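Local coordinates for protein alkane monooxygenase (Geobacillus thermodenitrificans, PDB 3B9O) that binds flavin mononucleotide and belongs to the luciferase-like monooxygenases, a family of flavoproteins built on the TIM-barrel fold, at residues K4-A9 and K276-I281; A43-K48 and D388-V393; N297-Y302 and V378-P383; K350-T355 and A360-Y365; T355-A360 and Q398-Y403. All coordinates share one frame; numbering follows the deposited sequence.

Contact 1 (K4-A9 and K276-I281)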
# COMPACT_ATOMS: atom_id res chain seq x y z
N LYS A 4 11.17 16.19 -5.47
CA LYS A 4 9.73 16.24 -5.49
C LYS A 4 9.13 15.06 -4.68
O LYS A 4 9.56 13.90 -4.80
CB LYS A 4 9.19 16.38 -6.92
CG LYS A 4 9.95 17.50 -7.71
CD LYS A 4 9.10 18.36 -8.59
CE LYS A 4 9.94 19.56 -9.14
NZ LYS A 4 9.08 20.59 -9.89
N ILE A 5 8.17 15.42 -3.84
CA ILE A 5 7.51 14.50 -2.90
C ILE A 5 6.52 13.62 -3.65
O ILE A 5 5.64 14.14 -4.35
CB ILE A 5 6.79 15.29 -1.79
CG1 ILE A 5 7.79 16.22 -1.05
CG2 ILE A 5 6.03 14.35 -0.81
CD1 ILE A 5 7.12 17.19 -0.05
N HIS A 6 6.70 12.30 -3.53
CA HIS A 6 5.73 11.35 -4.09
C HIS A 6 4.46 11.30 -3.21
O HIS A 6 4.53 11.20 -1.99
CB HIS A 6 6.36 9.95 -4.28
CG HIS A 6 7.54 9.94 -5.21
ND1 HIS A 6 7.42 9.82 -6.58
CD2 HIS A 6 8.87 9.95 -4.95
CE1 HIS A 6 8.62 9.83 -7.13
NE2 HIS A 6 9.52 9.91 -6.17
N ILE A 7 3.28 11.39 -3.81
CA ILE A 7 2.06 11.30 -3.03
C ILE A 7 1.13 10.23 -3.57
O ILE A 7 0.76 10.26 -4.76
CB ILE A 7 1.36 12.68 -2.90
CG1 ILE A 7 2.24 13.65 -2.07
CG2 ILE A 7 0.00 12.54 -2.20
CD1 ILE A 7 1.88 15.07 -2.20
N ASN A 8 0.75 9.31 -2.70
CA ASN A 8 -0.26 8.29 -2.98
C ASN A 8 -1.56 8.56 -2.21
O ASN A 8 -1.52 9.03 -1.06
CB ASN A 8 0.22 6.91 -2.56
CG ASN A 8 1.47 6.48 -3.27
OD1 ASN A 8 1.78 6.94 -4.37
ND2 ASN A 8 2.20 5.56 -2.64
N ALA A 9 -2.68 8.21 -2.82
CA ALA A 9 -4.00 8.28 -2.21
C ALA A 9 -4.25 6.96 -1.51
O ALA A 9 -4.20 5.92 -2.15
CB ALA A 9 -5.03 8.53 -3.28
N LYS A 276 12.52 3.62 -1.77
CA LYS A 276 11.81 4.85 -1.39
C LYS A 276 11.01 4.64 -0.10
O LYS A 276 10.44 3.57 0.12
CB LYS A 276 10.86 5.26 -2.52
CG LYS A 276 11.54 5.42 -3.85
CD LYS A 276 12.25 6.77 -3.96
CE LYS A 276 12.88 6.93 -5.35
NZ LYS A 276 13.06 8.35 -5.75
N MET A 277 11.00 5.66 0.75
CA MET A 277 10.37 5.56 2.08
C MET A 277 9.14 6.44 2.08
O MET A 277 9.25 7.62 1.72
CB MET A 277 11.36 6.04 3.14
CG MET A 277 12.66 5.19 3.18
SD MET A 277 12.41 3.49 3.74
CE MET A 277 14.07 2.87 3.49
N PHE A 278 8.00 5.86 2.45
CA PHE A 278 6.68 6.52 2.47
C PHE A 278 6.13 6.56 3.91
O PHE A 278 6.20 5.57 4.61
CB PHE A 278 5.70 5.76 1.55
CG PHE A 278 5.95 6.00 0.07
CD1 PHE A 278 6.97 5.31 -0.60
CD2 PHE A 278 5.17 6.92 -0.64
CE1 PHE A 278 7.21 5.52 -2.00
CE2 PHE A 278 5.42 7.17 -2.02
CZ PHE A 278 6.45 6.47 -2.69
N ALA A 279 5.68 7.73 4.35
CA ALA A 279 5.01 7.87 5.63
C ALA A 279 3.52 8.04 5.40
O ALA A 279 3.11 8.43 4.30
CB ALA A 279 5.57 9.09 6.37
N GLY A 280 2.70 7.71 6.39
CA GLY A 280 1.27 8.06 6.33
C GLY A 280 1.13 9.51 6.79
O GLY A 280 1.97 10.03 7.55
N ILE A 281 0.09 10.18 6.31
CA ILE A 281 -0.26 11.52 6.79
C ILE A 281 -1.75 11.73 6.60
O ILE A 281 -2.33 11.31 5.60
CB ILE A 281 0.57 12.66 6.07
CG1 ILE A 281 0.26 14.05 6.72
CG2 ILE A 281 0.34 12.66 4.59
CD1 ILE A 281 1.27 15.15 6.41
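H6, N8 and F278 each set CG beside their own backbone N and trans to the carbonyl carbon (chi1 -75° for F278), and this sends all three side chains into the space between two strands of the TIM barrel. Strands 6-9 and 276-281 are not hydrogen-bonded neighbours. Their axes lie 8.8 Å apart at 51°, and strand 374-378 pairs with both, so the contact is made by side chains across the barrel interior. The touching atoms of F278 are CE2 and CZ: CE2 lies 3.7 Å from H6 CB, and CZ is 3.8 Å from that same methylene. N8 ND2 also lies 3.7 Å from F278 CE2, the amide plane nearly parallel to the ring at 15°.

Polar ends find partners beyond these strands. H6 ND1 is hydrogen-bonded to D52, N8 ND2 to both N376 and Y225 OH, and K276 NZ to the L416 carbonyl, which together fix how imidazole, amide and ammonium lie. The F278 side chain is about 8 Å from the bound flavin mononucleotide. At the outer end, K276 folds at chi2 and brings NZ to 3.9 Å from H6 NE2.

Contact 2 (A43-K48 and D388-V393)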
# COMPACT_ATOMS: atom_id res chain seq x y z
N ALA A 43 -10.19 7.98 -9.56
CA ALA A 43 -8.99 7.87 -10.37
C ALA A 43 -8.80 9.15 -11.18
O ALA A 43 -7.70 9.71 -11.23
CB ALA A 43 -9.08 6.63 -11.32
N GLN A 44 -9.90 9.65 -11.75
CA GLN A 44 -9.86 10.87 -12.54
C GLN A 44 -9.47 12.09 -11.69
O GLN A 44 -8.66 12.92 -12.12
CB GLN A 44 -11.21 11.11 -13.25
CG GLN A 44 -11.44 10.19 -14.47
CD GLN A 44 -12.88 10.28 -14.98
OE1 GLN A 44 -13.87 10.11 -14.23
NE2 GLN A 44 -13.01 10.60 -16.24
N LEU A 45 -10.10 12.20 -10.51
CA LEU A 45 -9.74 13.25 -9.52
C LEU A 45 -8.22 13.18 -9.19
O LEU A 45 -7.52 14.21 -9.22
CB LEU A 45 -10.59 13.12 -8.24
CG LEU A 45 -10.10 13.97 -7.06
CD1 LEU A 45 -10.28 15.46 -7.37
CD2 LEU A 45 -10.85 13.58 -5.80
N LEU A 46 -7.71 11.99 -8.88
CA LEU A 46 -6.32 11.86 -8.42
C LEU A 46 -5.34 12.24 -9.53
O LEU A 46 -4.29 12.82 -9.27
CB LEU A 46 -6.03 10.42 -7.91
CG LEU A 46 -6.89 10.07 -6.68
CD1 LEU A 46 -6.56 8.67 -6.19
CD2 LEU A 46 -6.72 11.09 -5.54
N GLU A 47 -5.67 11.87 -10.77
CA GLU A 47 -4.84 12.22 -11.91
C GLU A 47 -4.86 13.73 -12.15
O GLU A 47 -3.82 14.31 -12.41
CB GLU A 47 -5.25 11.44 -13.16
CG GLU A 47 -4.39 11.77 -14.35
CD GLU A 47 -4.25 10.61 -15.30
OE1 GLU A 47 -4.91 10.61 -16.37
OE2 GLU A 47 -3.52 9.69 -14.96
N LYS A 48 -6.04 14.36 -12.03
CA LYS A 48 -6.13 15.82 -12.03
C LYS A 48 -5.18 16.45 -10.96
O LYS A 48 -4.48 17.42 -11.26
CB LYS A 48 -7.60 16.30 -11.89
CG LYS A 48 -7.76 17.74 -11.40
CD LYS A 48 -9.26 18.11 -11.08
CE LYS A 48 -9.38 18.95 -9.77
NZ LYS A 48 -10.72 19.71 -9.65
N ASP A 388 -9.83 18.72 -0.98
CA ASP A 388 -9.15 19.83 -0.29
C ASP A 388 -7.64 19.79 -0.49
O ASP A 388 -7.01 20.84 -0.67
CB ASP A 388 -9.41 19.74 1.21
CG ASP A 388 -10.83 20.09 1.58
OD1 ASP A 388 -11.60 20.53 0.69
OD2 ASP A 388 -11.20 19.84 2.77
N PHE A 389 -7.05 18.59 -0.44
CA PHE A 389 -5.61 18.46 -0.66
C PHE A 389 -5.24 18.97 -2.07
O PHE A 389 -4.29 19.74 -2.23
CB PHE A 389 -5.14 17.00 -0.50
CG PHE A 389 -3.64 16.85 -0.56
CD1 PHE A 389 -3.00 16.55 -1.78
CD2 PHE A 389 -2.84 17.05 0.59
CE1 PHE A 389 -1.59 16.42 -1.85
CE2 PHE A 389 -1.43 16.91 0.54
CZ PHE A 389 -0.81 16.61 -0.69
N ILE A 390 -5.97 18.50 -3.07
CA ILE A 390 -5.77 18.92 -4.44
C ILE A 390 -6.02 20.42 -4.67
O ILE A 390 -5.23 21.07 -5.35
CB ILE A 390 -6.57 18.03 -5.44
CG1 ILE A 390 -5.98 16.60 -5.40
CG2 ILE A 390 -6.48 18.61 -6.88
CD1 ILE A 390 -6.80 15.48 -6.07
N GLU A 391 -7.11 20.95 -4.13
CA GLU A 391 -7.39 22.37 -4.37
C GLU A 391 -6.45 23.33 -3.64
O GLU A 391 -6.14 24.36 -4.18
CB GLU A 391 -8.84 22.72 -4.03
CG GLU A 391 -9.86 21.93 -4.87
CD GLU A 391 -11.31 22.26 -4.52
OE1 GLU A 391 -12.18 21.88 -5.33
OE2 GLU A 391 -11.59 22.88 -3.47
N LEU A 392 -6.05 22.98 -2.42
CA LEU A 392 -5.29 23.89 -1.52
C LEU A 392 -3.80 23.53 -1.31
O LEU A 392 -2.92 24.39 -1.40
CB LEU A 392 -6.00 24.03 -0.17
CG LEU A 392 -7.45 24.54 -0.17
CD1 LEU A 392 -8.05 24.54 1.24
CD2 LEU A 392 -7.51 25.93 -0.80
N VAL A 393 -3.49 22.27 -1.06
CA VAL A 393 -2.10 21.93 -0.76
C VAL A 393 -1.25 21.76 -2.03
O VAL A 393 -0.07 22.14 -2.05
CB VAL A 393 -1.96 20.69 0.13
CG1 VAL A 393 -0.43 20.43 0.48
CG2 VAL A 393 -2.80 20.88 1.39
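I390 is the central residue of this contact, packed against L45, L46 and K48 where two outer helices of the TIM barrel run side by side. Helix 36-48 follows the first barrel strand, 6-12, and helix 384-399 follows the last, 374-378, so their meeting closes the ring of helices around the barrel. The local axes are 10.4 Å apart and diverge by only 17°; the helix carrying I390 has a wider, pi-type turn over residues 389-393.

The apolar contacts centre on one methyl group. I390 points straight across the gap, and its CD1, carried outward by an extended chi2 of 167°, settles 3.7 Å from L45 CD1 and 3.8 Å from L45 CG. L45 reaches it because its CG swings trans to the backbone N (chi1 169°), bringing the isobutyl end round to a partner that its CB does not face. From the more buried side L46 adds a looser touch, with CD2 at 4.4 Å from I390 CD1.

Aliphatic and charged groups meet at the solvent side. K48 lays its chain along the exposed side, CE standing 4.1 Å from I390 CG2. The chain bends at chi3, and K48 NZ ends 5.1 Å from E391 OE1, beyond a salt bridge and probably only mildly attractive.

Backbone contact is slight, yet it gives the nearest approach of all: L45 O is 3.5 Å from I390 CD1.

Contact 3 (N297-Y302 and V378-P383)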
# COMPACT_ATOMS: atom_id res chain seq x y z
N ASN A 297 -13.17 19.74 13.96
CA ASN A 297 -14.17 19.63 15.02
C ASN A 297 -15.39 18.82 14.53
O ASN A 297 -16.00 18.06 15.29
CB ASN A 297 -14.55 21.04 15.55
CG ASN A 297 -13.49 21.62 16.35
N SER A 298 -15.72 18.98 13.24
CA SER A 298 -16.78 18.20 12.58
C SER A 298 -16.49 16.70 12.52
O SER A 298 -17.38 15.88 12.83
CB SER A 298 -17.04 18.74 11.18
OG SER A 298 -18.19 18.13 10.62
N PHE A 299 -15.26 16.35 12.16
CA PHE A 299 -14.86 14.94 12.06
C PHE A 299 -14.77 14.29 13.42
O PHE A 299 -15.08 13.12 13.58
CB PHE A 299 -13.50 14.76 11.35
CG PHE A 299 -13.45 15.31 9.94
CD1 PHE A 299 -12.24 15.68 9.39
CD2 PHE A 299 -14.60 15.46 9.17
CE1 PHE A 299 -12.16 16.18 8.09
CE2 PHE A 299 -14.54 15.97 7.88
CZ PHE A 299 -13.32 16.32 7.33
N GLN A 300 -14.35 15.08 14.41
CA GLN A 300 -14.21 14.57 15.76
C GLN A 300 -15.53 14.08 16.31
O GLN A 300 -15.56 13.03 16.95
CB GLN A 300 -13.56 15.62 16.68
CG GLN A 300 -13.37 15.19 18.13
CD GLN A 300 -12.56 13.90 18.27
OE1 GLN A 300 -11.40 13.83 17.86
NE2 GLN A 300 -13.17 12.87 18.88
N LYS A 301 -16.62 14.82 16.04
CA LYS A 301 -18.00 14.44 16.41
C LYS A 301 -18.39 13.01 15.95
O LYS A 301 -19.09 12.28 16.66
CB LYS A 301 -18.96 15.48 15.81
CG LYS A 301 -20.43 15.12 15.81
CD LYS A 301 -21.26 16.20 15.08
CE LYS A 301 -22.75 15.82 15.00
NZ LYS A 301 -23.55 17.01 14.54
N TYR A 302 -17.92 12.62 14.76
CA TYR A 302 -18.21 11.29 14.17
C TYR A 302 -17.21 10.18 14.47
O TYR A 302 -17.48 9.03 14.12
CB TYR A 302 -18.36 11.41 12.63
CG TYR A 302 -19.53 12.26 12.25
CD1 TYR A 302 -19.37 13.63 12.04
CD2 TYR A 302 -20.81 11.72 12.14
CE1 TYR A 302 -20.45 14.43 11.70
CE2 TYR A 302 -21.92 12.54 11.82
CZ TYR A 302 -21.72 13.87 11.59
OH TYR A 302 -22.76 14.68 11.25
N VAL A 378 -3.99 9.59 3.95
CA VAL A 378 -5.05 8.93 4.66
C VAL A 378 -6.29 9.84 4.64
O VAL A 378 -6.18 11.07 4.83
CB VAL A 378 -4.63 8.64 6.15
CG1 VAL A 378 -5.75 7.89 6.91
CG2 VAL A 378 -3.30 7.84 6.20
N GLN A 379 -7.46 9.23 4.43
CA GLN A 379 -8.72 9.97 4.35
C GLN A 379 -9.50 10.01 5.68
O GLN A 379 -9.58 9.02 6.37
CB GLN A 379 -9.63 9.34 3.30
CG GLN A 379 -9.01 9.30 1.89
CD GLN A 379 -9.93 8.57 0.92
OE1 GLN A 379 -9.70 7.41 0.59
NE2 GLN A 379 -10.98 9.23 0.50
N TYR A 380 -10.07 11.17 5.99
CA TYR A 380 -11.10 11.27 7.01
C TYR A 380 -12.48 11.27 6.37
O TYR A 380 -13.44 10.77 6.95
CB TYR A 380 -10.96 12.56 7.82
CG TYR A 380 -9.82 12.59 8.80
CD1 TYR A 380 -9.71 11.64 9.82
CD2 TYR A 380 -8.88 13.61 8.75
CE1 TYR A 380 -8.64 11.69 10.75
CE2 TYR A 380 -7.82 13.67 9.67
CZ TYR A 380 -7.72 12.70 10.67
OH TYR A 380 -6.67 12.74 11.58
N VAL A 381 -12.58 11.89 5.18
CA VAL A 381 -13.85 11.90 4.45
C VAL A 381 -13.55 11.73 2.97
O VAL A 381 -12.52 12.20 2.47
CB VAL A 381 -14.72 13.20 4.82
CG1 VAL A 381 -14.09 14.47 4.27
CG2 VAL A 381 -16.11 13.08 4.32
N SER A 382 -14.43 11.01 2.27
CA SER A 382 -14.36 10.84 0.82
C SER A 382 -15.48 11.61 0.11
O SER A 382 -16.65 11.39 0.38
CB SER A 382 -14.47 9.36 0.47
OG SER A 382 -13.46 8.63 1.16
N PRO A 383 -15.14 12.42 -0.91
CA PRO A 383 -13.81 12.73 -1.41
C PRO A 383 -13.17 13.99 -0.82
O PRO A 383 -12.15 14.43 -1.34
CB PRO A 383 -14.08 12.96 -2.91
CG PRO A 383 -15.41 13.65 -2.89
CD PRO A 383 -16.19 12.99 -1.76
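F299 drives its ring from helix 289-302 into the bend formed by Y380 and V381, and these three buried side chains make up the whole contact. Two parts of the phenyl ring are engaged. F299 CD1 sits 3.7 Å from Y380 CB, and farther out F299 CZ lies 3.7 Å from V381 CG1, which also approaches CE2 at 3.9 Å. The tyrosine methylene stands off-centre over the phenyl group, 4.2 Å from Y380 CB to the F299 ring centroid, a CH-pi contact 30° from the ring normal. The two aromatic rings themselves incline at 37° with centroids 5.7 Å apart, neither a parallel stack nor a T-shape. V381 turns CG1 into the crowded position between its backbone N and carbonyl carbon (chi1 70°), and it is this methyl that closes on the end of the phenyl ring. Y380 is tied down at its far end, where OH is hydrogen-bonded to the L344 carbonyl.

Away from this knot the helix opens to water: N297 and K301, on its outer side, are exposed to solvent.

The segment 378-383 is the loop that leaves strand 374-378 and, through a cis peptide before P383, enters helix 384-399 with P383 at its N-cap. F299 and Y380 both lean on I284 of strand 276-285, while H25 meets F299 edge-to-face, so the contact wedges helix 289-302 against the loop between strand 374-378 and helix 384-399.

Contact 4 (K350-T355 and A360-Y365)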
# COMPACT_ATOMS: atom_id res chain seq x y z
N LYS A 350 1.16 10.92 11.15
CA LYS A 350 1.10 12.37 11.33
C LYS A 350 -0.29 12.94 10.96
O LYS A 350 -0.88 12.62 9.91
CB LYS A 350 2.22 13.04 10.49
CG LYS A 350 2.18 14.56 10.42
CD LYS A 350 2.70 15.16 11.68
CE LYS A 350 2.95 16.67 11.56
NZ LYS A 350 3.69 17.09 12.81
N LEU A 351 -0.82 13.79 11.84
CA LEU A 351 -1.97 14.63 11.51
C LEU A 351 -1.53 16.08 11.29
O LEU A 351 -1.00 16.73 12.20
CB LEU A 351 -3.05 14.56 12.60
CG LEU A 351 -4.23 15.51 12.39
CD1 LEU A 351 -4.88 15.34 11.00
CD2 LEU A 351 -5.27 15.38 13.52
N SER A 352 -1.72 16.58 10.07
CA SER A 352 -1.42 17.98 9.80
C SER A 352 -2.72 18.82 9.61
O SER A 352 -3.52 18.56 8.71
CB SER A 352 -0.45 18.10 8.60
OG SER A 352 -0.02 19.45 8.44
N VAL A 353 -2.90 19.84 10.44
CA VAL A 353 -4.12 20.63 10.41
C VAL A 353 -3.78 22.11 10.23
O VAL A 353 -2.96 22.63 10.99
CB VAL A 353 -4.91 20.48 11.72
CG1 VAL A 353 -6.26 21.29 11.64
CG2 VAL A 353 -5.13 19.02 12.04
N GLY A 354 -4.37 22.78 9.25
CA GLY A 354 -4.14 24.22 9.13
C GLY A 354 -4.22 24.69 7.69
O GLY A 354 -4.94 24.12 6.90
N THR A 355 -3.49 25.75 7.39
CA THR A 355 -3.48 26.32 6.04
C THR A 355 -2.55 25.51 5.15
O THR A 355 -1.73 24.75 5.67
CB THR A 355 -2.99 27.77 6.07
OG1 THR A 355 -1.63 27.76 6.53
CG2 THR A 355 -3.88 28.62 7.02
N ALA A 360 2.20 22.04 3.97
CA ALA A 360 3.37 21.90 3.14
C ALA A 360 4.67 21.97 3.95
O ALA A 360 5.63 21.17 3.72
CB ALA A 360 3.34 22.98 2.04
N ASP A 361 4.74 22.97 4.85
CA ASP A 361 5.87 23.06 5.81
C ASP A 361 6.13 21.75 6.58
O ASP A 361 7.28 21.27 6.66
CB ASP A 361 5.68 24.23 6.81
CG ASP A 361 5.83 25.60 6.16
OD1 ASP A 361 6.40 25.69 5.06
OD2 ASP A 361 5.35 26.61 6.74
N GLU A 362 5.05 21.18 7.11
CA GLU A 362 5.16 19.95 7.91
C GLU A 362 5.51 18.75 7.07
O GLU A 362 6.32 17.93 7.47
CB GLU A 362 3.89 19.73 8.74
CG GLU A 362 3.72 20.88 9.73
CD GLU A 362 2.57 20.69 10.69
OE1 GLU A 362 2.70 21.21 11.83
OE2 GLU A 362 1.55 20.06 10.34
N MET A 363 4.94 18.68 5.86
CA MET A 363 5.34 17.65 4.90
C MET A 363 6.79 17.76 4.54
O MET A 363 7.53 16.77 4.56
CB MET A 363 4.46 17.71 3.67
CG MET A 363 2.96 17.36 3.98
SD MET A 363 1.96 17.49 2.47
CE MET A 363 2.64 16.19 1.46
N GLN A 364 7.20 18.97 4.22
CA GLN A 364 8.57 19.26 3.84
C GLN A 364 9.55 18.92 4.99
O GLN A 364 10.63 18.38 4.75
CB GLN A 364 8.69 20.72 3.35
CG GLN A 364 10.13 21.18 3.05
CD GLN A 364 10.19 22.61 2.57
OE1 GLN A 364 9.20 23.36 2.64
NE2 GLN A 364 11.35 23.01 2.08
N TYR A 365 9.13 19.17 6.25
CA TYR A 365 9.99 18.90 7.41
C TYR A 365 10.33 17.41 7.52
O TYR A 365 11.47 17.02 7.71
CB TYR A 365 9.30 19.37 8.69
CG TYR A 365 10.27 19.57 9.83
CD1 TYR A 365 10.25 18.73 10.95
CD2 TYR A 365 11.27 20.57 9.77
CE1 TYR A 365 11.16 18.94 12.01
CE2 TYR A 365 12.18 20.78 10.85
CZ TYR A 365 12.09 19.95 11.95
OH TYR A 365 12.95 20.08 13.00
O HOH W 1 -0.95 20.13 12.57
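S352 OG donates a short hydrogen bond of 2.5 Å to E362 OE2, linking TIM-barrel strand 350-354 to helix 356-370, which follows it in the chain. The serine takes up its acceptor because OG is trans to the backbone N (chi1 -172°), facing the helix, while E362 stretches out beyond CG to meet it. OE2 is approached on its anti side, 18° out of the carboxylate plane.

A water gives the same oxygen a second, weaker partner. It accepts from V353 N at 2.9 Å and donates two weak bonds, to L351 O and to E362 OE2, both 3.4 Å away, so it joins the strand edge to the carboxylate. V353 O is satisfied by K358 NZ from the same helix. K350 adds charge without a salt bridge: its CE packs 3.9 Å from E362 OE2, and its NZ stays 4.3 Å from OE1, close enough probably to favour the ionised carboxylate.

The strand and helix axes pass 9.1 Å apart at 152°, nearly antiparallel. Along the edge facing away from the water, K350, S352 and G354 pair in parallel with strand 276-285, while M363 packs on helix 384-399 and on I281, and V353 packs on helix 289-302.

Contact 5 (T355-A360 and Q398-Y403)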
# COMPACT_ATOMS: atom_id res chain seq x y z
N THR A 355 -3.49 25.75 7.39
CA THR A 355 -3.48 26.32 6.04
C THR A 355 -2.55 25.51 5.15
O THR A 355 -1.73 24.75 5.67
CB THR A 355 -2.99 27.77 6.07
OG1 THR A 355 -1.63 27.76 6.53
CG2 THR A 355 -3.88 28.62 7.02
N PRO A 356 -2.64 25.70 3.81
CA PRO A 356 -1.72 24.98 2.92
C PRO A 356 -0.24 25.27 3.16
O PRO A 356 0.56 24.37 2.95
CB PRO A 356 -2.09 25.48 1.53
CG PRO A 356 -3.49 26.05 1.66
CD PRO A 356 -3.61 26.52 3.07
N LYS A 357 0.11 26.50 3.55
CA LYS A 357 1.50 26.80 3.86
C LYS A 357 1.98 25.89 4.99
O LYS A 357 3.05 25.26 4.86
CB LYS A 357 1.78 28.28 4.19
CG LYS A 357 3.34 28.53 4.29
CD LYS A 357 3.70 29.91 4.83
CE LYS A 357 5.23 30.00 5.03
NZ LYS A 357 5.61 29.17 6.24
N LYS A 358 1.20 25.81 6.06
CA LYS A 358 1.53 24.94 7.20
C LYS A 358 1.62 23.46 6.82
O LYS A 358 2.59 22.77 7.21
CB LYS A 358 0.54 25.09 8.36
CG LYS A 358 0.82 24.13 9.52
CD LYS A 358 0.09 24.50 10.78
CE LYS A 358 0.39 23.42 11.84
NZ LYS A 358 -0.79 23.09 12.65
N VAL A 359 0.63 22.95 6.10
CA VAL A 359 0.66 21.50 5.72
C VAL A 359 1.93 21.19 4.94
O VAL A 359 2.63 20.19 5.18
CB VAL A 359 -0.62 21.10 4.89
CG1 VAL A 359 -0.55 19.65 4.35
CG2 VAL A 359 -1.89 21.32 5.74
N ALA A 360 2.20 22.04 3.97
CA ALA A 360 3.37 21.90 3.14
C ALA A 360 4.67 21.97 3.95
O ALA A 360 5.63 21.17 3.72
CB ALA A 360 3.34 22.98 2.04
N GLN A 398 3.51 22.75 -5.38
CA GLN A 398 4.01 22.99 -6.75
C GLN A 398 4.83 24.28 -6.90
O GLN A 398 5.92 24.28 -7.47
CB GLN A 398 2.84 22.99 -7.75
CG GLN A 398 2.25 21.60 -7.99
CD GLN A 398 0.96 21.58 -8.83
OE1 GLN A 398 0.71 20.61 -9.56
NE2 GLN A 398 0.15 22.62 -8.72
N LYS A 399 4.31 25.38 -6.34
CA LYS A 399 4.98 26.69 -6.35
C LYS A 399 6.36 26.60 -5.67
O LYS A 399 7.32 27.27 -6.06
CB LYS A 399 4.05 27.73 -5.71
CG LYS A 399 4.73 28.79 -4.88
CD LYS A 399 4.11 28.89 -3.47
CE LYS A 399 2.88 29.80 -3.45
NZ LYS A 399 2.54 30.17 -2.02
N ARG A 400 6.47 25.75 -4.66
CA ARG A 400 7.71 25.58 -3.92
C ARG A 400 8.71 24.60 -4.50
O ARG A 400 9.78 24.37 -3.90
CB ARG A 400 7.39 25.09 -2.53
CG ARG A 400 6.72 26.06 -1.66
CD ARG A 400 6.87 25.39 -0.32
NE ARG A 400 5.87 25.86 0.58
CZ ARG A 400 5.82 25.54 1.86
NH1 ARG A 400 6.74 24.77 2.44
NH2 ARG A 400 4.83 26.03 2.54
N GLY A 401 8.38 23.98 -5.63
CA GLY A 401 9.23 22.95 -6.22
C GLY A 401 9.18 21.60 -5.51
O GLY A 401 10.09 20.78 -5.69
N LEU A 402 8.13 21.36 -4.72
CA LEU A 402 8.08 20.16 -3.85
C LEU A 402 7.17 19.03 -4.39
O LEU A 402 6.95 18.01 -3.72
CB LEU A 402 7.57 20.57 -2.46
CG LEU A 402 8.55 21.40 -1.61
CD1 LEU A 402 7.73 22.00 -0.48
CD2 LEU A 402 9.70 20.56 -1.08
N TYR A 403 6.60 19.25 -5.57
CA TYR A 403 5.59 18.33 -6.08
C TYR A 403 5.41 18.60 -7.55
O TYR A 403 5.41 19.73 -7.96
CB TYR A 403 4.26 18.57 -5.39
CG TYR A 403 3.10 17.63 -5.72
CD1 TYR A 403 3.11 16.28 -5.30
CD2 TYR A 403 1.95 18.10 -6.39
CE1 TYR A 403 2.03 15.42 -5.57
CE2 TYR A 403 0.86 17.25 -6.66
CZ TYR A 403 0.89 15.92 -6.21
OH TYR A 403 -0.18 15.07 -6.45
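R400 NH2 is held by two acceptors: it forms a salt bridge with E396 and donates to the carbonyl oxygen of K357, R400 NH2 to K357 O being 3.0 Å. The second bond is weak, bent to 134° at the hydrogen, although the oxygen sits at the guanidinium edge, near its plane. The arginine chain, extended from CG to NE, spans the gap and lays one face of its guanidinium against the A360 methyl, which stands 3.4 Å above the plane toward the rim. K357 CG comes equally near, 3.4 Å from R400 NH2, its side chain crossing the arginine at about a right angle.

D361 holds the two basic residues together: one carboxylate oxygen makes a salt bridge with R400 NH1, the other with K357 NZ. The acids probably offset much of the charge of the two bases, whose K357 NZ and R400 NH2 stand 4.9 Å apart.

Two helix ends meet here. T355 N-caps helix 356-370, its OG1 taking a weak bond from K358 N at 3.5 Å, and G401 ends helix 384-399 in a Schellman motif with positive phi. P356 and V359 rest on strand 276-285 beneath, while L402 continues by backbone bonding to I5, just ahead of the first barrel strand.

Contact 1 lies deepest, about 11 Å from the chain centre and within the barrel; the centres of the others lie 19 to 24 Å out, among outer helices and loops, with contact 4 still using a barrel strand. Contacts 2 and 5 share helix 384-399, contacts 4 and 5 share helix 356-370 with T355 and A360 in common, and contacts 1 and 4 reach neighbouring strands of one sheet. M363 of contact 4 touches I7 and I281 of contact 1 and F389 of contact 2. Chemistry follows place: contact 1 sets a ring against a methylene and polar ends, contact 3 is buried and aromatic, contact 2 mainly aliphatic, while contacts 4 and 5, partly buried, rely on carboxylates, a water and a guanidinium.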